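Local coordinates for protein cellulosomal scaffoldin (Acetivibrio cellulolyticus, PDB 3ZUC) that helps organise the cellulosome and, through this family 3b carbohydrate-binding module, binds crystalline cellulose, while the full-length protein probably also hydrolyses cellulose, at residues F26-T31 against T102-Q107; A39-H44 against I89-A94. All blocks are in the same frame, centred on the assembly; numbering follows the deposited sequence. Where two conformers were deposited one is given.

Contact 1. Residues F26-T31 against T102-Q107; sequences FRLTNT and TSIEVQ
Phe26 and Val106 exchange two backbone hydrogen bonds, Phe26 N to Val106 O at 2.9 Å and Val106 N to Phe26 O at 2.8 Å. Leu28 and Ile104 repeat the exchange two residues on, with Leu28 N donating to Ile104 O almost straight (N-H...O 171°). These are the hydrogen-bonded pairs of an antiparallel ladder whose strand axes run 161° apart; Arg27 with Glu105 and Thr29 with Ser103 are the non-hydrogen-bonded pairs between them. There the CA atoms draw closer and give CA-H...O contacts, as from Glu105 CA to Phe26 O at 3.2 Å.

The strands 24-30 and 102-112 are neighbours in one of the two antiparallel sheets of the CBM3 beta-sandwich, a jelly-roll fold. Phe26, Leu28, Ile104 and Val106 turn to the buried face, where Leu28 CB lies 4.2 Å from Ile104 CG1. Arg27, Thr29, Ser103 and Glu105 take the other face.

Arg27 can be followed outward. Its CB comes within 4.1 Å of Ile104 O, and CG, anti to the backbone N (chi1 -179°), lies nearer to that oxygen, at 3.8 Å, and also meets Ser103 CB. CD reaches Ser103 and, only loosely, Glu105 CG. The chain then bends at chi3, and NE forms a salt bridge with Glu9 on the adjacent strand 6-12. NH1 donates in the guanidinium plane to a water 3.0 Å away, which donates in turn to Glu105 OE2. Arg27 and Glu105 are linked through this water, NH1 and OE2 themselves being 5.1 Å apart, while Glu105 OE1 is bonded to the hydroxyl of Tyr133.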
loop_
_atom_site.group_PDB
_atom_site.type_symbol
_atom_site.label_atom_id
_atom_site.label_comp_id
_atom_site.label_asym_id
_atom_site.label_seq_id
_atom_site.Cartn_x
_atom_site.Cartn_y
_atom_site.Cartn_z
ATOM N N PHE A 26 4.640 -2.807 -3.116
ATOM C CA PHE A 26 5.108 -1.456 -3.296
ATOM C C PHE A 26 6.628 -1.430 -3.400
ATOM O O PHE A 26 7.314 -2.199 -2.723
ATOM C CB PHE A 26 4.761 -0.591 -2.072
ATOM C CG PHE A 26 3.300 -0.295 -1.875
ATOM C CD1 PHE A 26 2.461 -1.167 -1.226
ATOM C CD2 PHE A 26 2.774 0.912 -2.313
ATOM C CE1 PHE A 26 1.093 -0.809 -1.039
ATOM C CE2 PHE A 26 1.460 1.259 -2.113
ATOM C CZ PHE A 26 0.642 0.409 -1.496
ATOM N N ARG A 27 7.156 -0.505 -4.191
ATOM C CA ARG A 27 8.575 -0.167 -4.153
ATOM C C ARG A 27 8.670 1.318 -3.881
ATOM O O ARG A 27 8.099 2.128 -4.611
ATOM C CB ARG A 27 9.305 -0.540 -5.445
ATOM C CG ARG A 27 10.806 -0.209 -5.373
ATOM C CD ARG A 27 11.618 -0.972 -6.388
ATOM N NE ARG A 27 11.281 -0.570 -7.738
ATOM C CZ ARG A 27 11.658 -1.239 -8.816
ATOM N NH1 ARG A 27 12.367 -2.356 -8.693
ATOM N NH2 ARG A 27 11.317 -0.789 -10.007
ATOM N N LEU A 28 9.371 1.650 -2.809
ATOM C CA LEU A 28 9.523 3.020 -2.358
ATOM C C LEU A 28 10.956 3.452 -2.594
ATOM O O LEU A 28 11.874 2.780 -2.130
ATOM C CB LEU A 28 9.217 3.128 -0.870
ATOM C CG LEU A 28 7.891 2.516 -0.417
ATOM C CD1 LEU A 28 7.737 2.705 1.087
ATOM C CD2 LEU A 28 6.689 3.034 -1.203
ATOM N N THR A 29 11.149 4.579 -3.280
ATOM C CA THR A 29 12.485 5.083 -3.592
ATOM C C THR A 29 12.660 6.478 -3.044
ATOM O O THR A 29 11.821 7.350 -3.270
ATOM C CB THR A 29 12.732 5.103 -5.113
ATOM O OG1 THR A 29 12.538 3.795 -5.657
ATOM C CG2 THR A 29 14.163 5.560 -5.445
ATOM N N ASN A 30 13.742 6.677 -2.303
ATOM C CA ASN A 30 14.124 8.013 -1.881
ATOM C C ASN A 30 14.897 8.671 -3.020
ATOM O O ASN A 30 16.017 8.284 -3.299
ATOM C CB ASN A 30 14.976 7.935 -0.616
ATOM C CG ASN A 30 15.359 9.287 -0.087
ATOM O OD1 ASN A 30 15.166 10.314 -0.740
ATOM N ND2 ASN A 30 15.906 9.307 1.106
ATOM N N THR A 31 14.263 9.623 -3.703
ATOM C CA THR A 31 14.866 10.260 -4.868
ATOM C C THR A 31 15.631 11.522 -4.503
ATOM O O THR A 31 16.084 12.254 -5.379
ATOM C CB THR A 31 13.792 10.610 -5.910
ATOM O OG1 THR A 31 12.865 11.543 -5.352
ATOM C CG2 THR A 31 13.048 9.374 -6.347
ATOM N N THR A 102 18.041 5.307 -2.596
ATOM C CA THR A 102 17.854 3.872 -2.353
ATOM C C THR A 102 16.396 3.539 -2.350
ATOM O O THR A 102 15.546 4.405 -2.161
ATOM C CB THR A 102 18.493 3.380 -1.044
ATOM O OG1 THR A 102 17.759 3.786 0.111
ATOM C CG2 THR A 102 19.877 3.912 -0.919
ATOM N N SER A 103 16.095 2.262 -2.530
ATOM C CA SER A 103 14.722 1.820 -2.554
ATOM C C SER A 103 14.528 0.571 -1.727
ATOM O O SER A 103 15.457 -0.217 -1.519
ATOM C CB SER A 103 14.295 1.532 -3.983
ATOM O OG SER A 103 14.993 0.407 -4.481
ATOM N N ILE A 104 13.295 0.395 -1.277
ATOM C CA ILE A 104 12.884 -0.808 -0.583
ATOM C C ILE A 104 11.567 -1.298 -1.159
ATOM O O ILE A 104 10.711 -0.525 -1.587
ATOM C CB ILE A 104 12.722 -0.600 0.924
ATOM C CG1 ILE A 104 11.726 0.512 1.226
ATOM C CG2 ILE A 104 14.083 -0.354 1.587
ATOM C CD1 ILE A 104 11.261 0.567 2.681
ATOM N N GLU A 105 11.386 -2.611 -1.125
ATOM C CA GLU A 105 10.113 -3.236 -1.456
ATOM C C GLU A 105 9.318 -3.511 -0.177
ATOM O O GLU A 105 9.889 -3.772 0.887
ATOM C CB GLU A 105 10.336 -4.560 -2.210
ATOM C CG GLU A 105 10.997 -4.376 -3.587
ATOM C CD GLU A 105 11.109 -5.641 -4.436
ATOM O OE1 GLU A 105 10.118 -6.367 -4.601
ATOM O OE2 GLU A 105 12.196 -5.870 -5.010
ATOM N N VAL A 106 7.991 -3.485 -0.308
ATOM C CA VAL A 106 7.068 -3.884 0.742
ATOM C C VAL A 106 6.062 -4.824 0.088
ATOM O O VAL A 106 5.280 -4.406 -0.758
ATOM C CB VAL A 106 6.360 -2.679 1.341
ATOM C CG1 VAL A 106 5.405 -3.126 2.405
ATOM C CG2 VAL A 106 7.377 -1.703 1.925
ATOM N N GLN A 107 6.106 -6.095 0.466
ATOM C CA GLN A 107 5.307 -7.138 -0.173
ATOM C C GLN A 107 4.370 -7.751 0.866
ATOM O O GLN A 107 4.829 -8.263 1.890
ATOM C CB GLN A 107 6.238 -8.215 -0.721
ATOM C CG GLN A 107 5.548 -9.406 -1.332
ATOM C CD GLN A 107 6.512 -10.251 -2.114
ATOM O OE1 GLN A 107 7.304 -9.717 -2.894
ATOM N NE2 GLN A 107 6.471 -11.560 -1.923
HETATM O O HOH W 1 13.704 -3.528 -6.327
#

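Contact 2. Residues A39-H44 against I89-A94; sequences ADVKLH and IAFSSA
Leu43 and Ile89 form the hydrogen-bonded pair that joins these segments directly: Leu43 N donates to Ile89 O at 3.0 Å, on a lone pair in the carbonyl plane, and Ile89 N returns a bond to Leu43 O at 2.9 Å. Close by, Lys42 CA makes a CA-H...O contact with Ile89 O.

Water supplies the next polar links. One molecule accepts from Phe91 N at 3.0 Å and sits within bonding distance of both Ala39 O and Val41 O, although more acceptors surround it than its protons can serve. A second donates to Phe91 O at 2.8 Å and also to Ala39 O. Beside it, Ala39 CA approaches Phe91 O with an angle at the hydrogen of 159°.

The side-chain contacts are made by buried residues. Leu43 and Ile89 meet CB to CB at 4.1 Å. The Phe91 ring, its CG beside the backbone N (chi1 -64°), presents its edge to Val41 O, which lies in the ring plane 3.4 Å from CD1. Val41 runs alongside the ring and touches CE1 with CG1 at 4.1 Å.

Strands 42-47 and 83-91 are antiparallel neighbours in the second sheet of the sandwich. The chemistry implies that where this ladder frays, toward the 3-10 segment at 39-40, bridging water takes over from direct pairing as the partner of the main chain, while the edge of Phe91 packs against Val41 O.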
loop_
_atom_site.group_PDB
_atom_site.type_symbol
_atom_site.label_atom_id
_atom_site.label_comp_id
_atom_site.label_asym_id
_atom_site.label_seq_id
_atom_site.Cartn_x
_atom_site.Cartn_y
_atom_site.Cartn_z
ATOM N N ALA A 39 9.243 5.688 9.838
ATOM C CA ALA A 39 8.193 5.657 10.853
ATOM C C ALA A 39 7.080 6.647 10.572
ATOM O O ALA A 39 5.963 6.467 11.044
ATOM C CB ALA A 39 8.779 5.914 12.238
ATOM N N ASP A 40 7.372 7.683 9.794
ATOM C CA ASP A 40 6.359 8.672 9.457
ATOM C C ASP A 40 5.660 8.402 8.137
ATOM O O ASP A 40 4.775 9.163 7.762
ATOM C CB ASP A 40 6.989 10.049 9.425
ATOM C CG ASP A 40 7.446 10.477 10.775
ATOM O OD1 ASP A 40 6.649 10.345 11.732
ATOM O OD2 ASP A 40 8.605 10.885 10.896
ATOM N N VAL A 41 6.034 7.339 7.435
ATOM C CA VAL A 41 5.462 7.057 6.120
ATOM C C VAL A 41 4.274 6.104 6.248
ATOM O O VAL A 41 4.351 5.086 6.941
ATOM C CB VAL A 41 6.532 6.454 5.187
ATOM C CG1 VAL A 41 5.919 6.007 3.882
ATOM C CG2 VAL A 41 7.635 7.465 4.926
ATOM N N LYS A 42 3.185 6.424 5.561
ATOM C CA LYS A 42 2.037 5.532 5.453
ATOM C C LYS A 42 1.742 5.300 3.975
ATOM O O LYS A 42 2.078 6.144 3.129
ATOM C CB LYS A 42 0.789 6.125 6.139
ATOM C CG LYS A 42 1.015 6.523 7.611
ATOM C CD LYS A 42 -0.177 7.201 8.267
ATOM C CE LYS A 42 0.121 7.515 9.740
ATOM N NZ LYS A 42 -0.865 8.451 10.337
ATOM N N LEU A 43 1.093 4.176 3.679
ATOM C CA LEU A 43 0.661 3.845 2.326
ATOM C C LEU A 43 -0.808 3.463 2.362
ATOM O O LEU A 43 -1.245 2.823 3.315
ATOM C CB LEU A 43 1.449 2.644 1.766
ATOM C CG LEU A 43 2.965 2.728 1.888
ATOM C CD1 LEU A 43 3.609 1.409 1.519
ATOM C CD2 LEU A 43 3.513 3.859 1.045
ATOM N N HIS A 44 -1.569 3.820 1.324
ATOM C CA HIS A 44 -2.954 3.373 1.191
ATOM C C HIS A 44 -3.190 2.580 -0.097
ATOM O O HIS A 44 -2.705 2.950 -1.173
ATOM C CB HIS A 44 -3.956 4.534 1.151
ATOM C CG HIS A 44 -4.100 5.278 2.428
ATOM N ND1 HIS A 44 -4.913 6.386 2.538
ATOM C CD2 HIS A 44 -3.561 5.074 3.646
ATOM C CE1 HIS A 44 -4.856 6.846 3.777
ATOM N NE2 HIS A 44 -4.042 6.066 4.472
ATOM N N ILE A 89 -0.929 0.997 5.487
ATOM C CA ILE A 89 0.309 0.368 5.909
ATOM C C ILE A 89 1.159 1.400 6.635
ATOM O O ILE A 89 1.295 2.535 6.173
ATOM C CB ILE A 89 1.069 -0.198 4.699
ATOM C CG1 ILE A 89 0.260 -1.296 4.015
ATOM C CG2 ILE A 89 2.440 -0.704 5.100
ATOM C CD1 ILE A 89 0.811 -1.726 2.681
ATOM N N ALA A 90 1.733 0.979 7.764
ATOM C CA ALA A 90 2.608 1.799 8.588
ATOM C C ALA A 90 3.898 1.028 8.895
ATOM O O ALA A 90 3.957 -0.204 8.822
ATOM C CB ALA A 90 1.913 2.155 9.892
ATOM N N PHE A 91 4.913 1.795 9.252
ATOM C CA PHE A 91 6.242 1.294 9.601
ATOM C C PHE A 91 6.567 1.683 11.042
ATOM O O PHE A 91 6.337 2.821 11.442
ATOM C CB PHE A 91 7.311 1.960 8.728
ATOM C CG PHE A 91 7.194 1.637 7.266
ATOM C CD1 PHE A 91 6.428 2.429 6.433
ATOM C CD2 PHE A 91 7.871 0.561 6.719
ATOM C CE1 PHE A 91 6.334 2.143 5.090
ATOM C CE2 PHE A 91 7.782 0.275 5.375
ATOM C CZ PHE A 91 7.018 1.062 4.561
ATOM N N SER A 92 7.133 0.755 11.804
ATOM C CA SER A 92 7.586 1.060 13.144
ATOM C C SER A 92 8.923 1.802 13.128
ATOM O O SER A 92 9.614 1.858 12.115
ATOM C CB SER A 92 7.768 -0.233 13.917
ATOM O OG SER A 92 8.911 -0.885 13.406
ATOM N N SER A 93 9.321 2.328 14.281
ATOM C CA SER A 93 10.606 3.004 14.396
ATOM C C SER A 93 11.800 2.084 14.101
ATOM O O SER A 93 12.855 2.555 13.677
ATOM C CB SER A 93 10.752 3.607 15.792
ATOM O OG SER A 93 10.762 2.585 16.766
ATOM N N ALA A 94 11.643 0.781 14.321
ATOM C CA ALA A 94 12.705 -0.170 14.032
ATOM C C ALA A 94 12.943 -0.362 12.531
ATOM O O ALA A 94 13.997 -0.857 12.129
ATOM C CB ALA A 94 12.445 -1.504 14.716
HETATM O O HOH W 2 4.363 4.675 9.582
HETATM O O HOH W 3 4.932 4.426 13.190
#

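In the fold
Contact 1 and contact 2 belong to opposing sheets of the same sandwich, their centres about 12 Å apart, and contact 2 is nested in the chain loop that contact 1 closes. Both are partly buried, and their apolar sides meet in the core: Phe26 CG lies 3.8 Å from Leu43 CD1, and Val106 CG2 packs at 3.8 Å on Phe91 CZ. Their polar chemistry differs. Contact 1 is a regular ladder carrying a charged network on its outer face, with water between side chains; contact 2 soon leaves regular pairing, and its waters sit between the two strands, joining main-chain atoms. Both lie away from the calcium site.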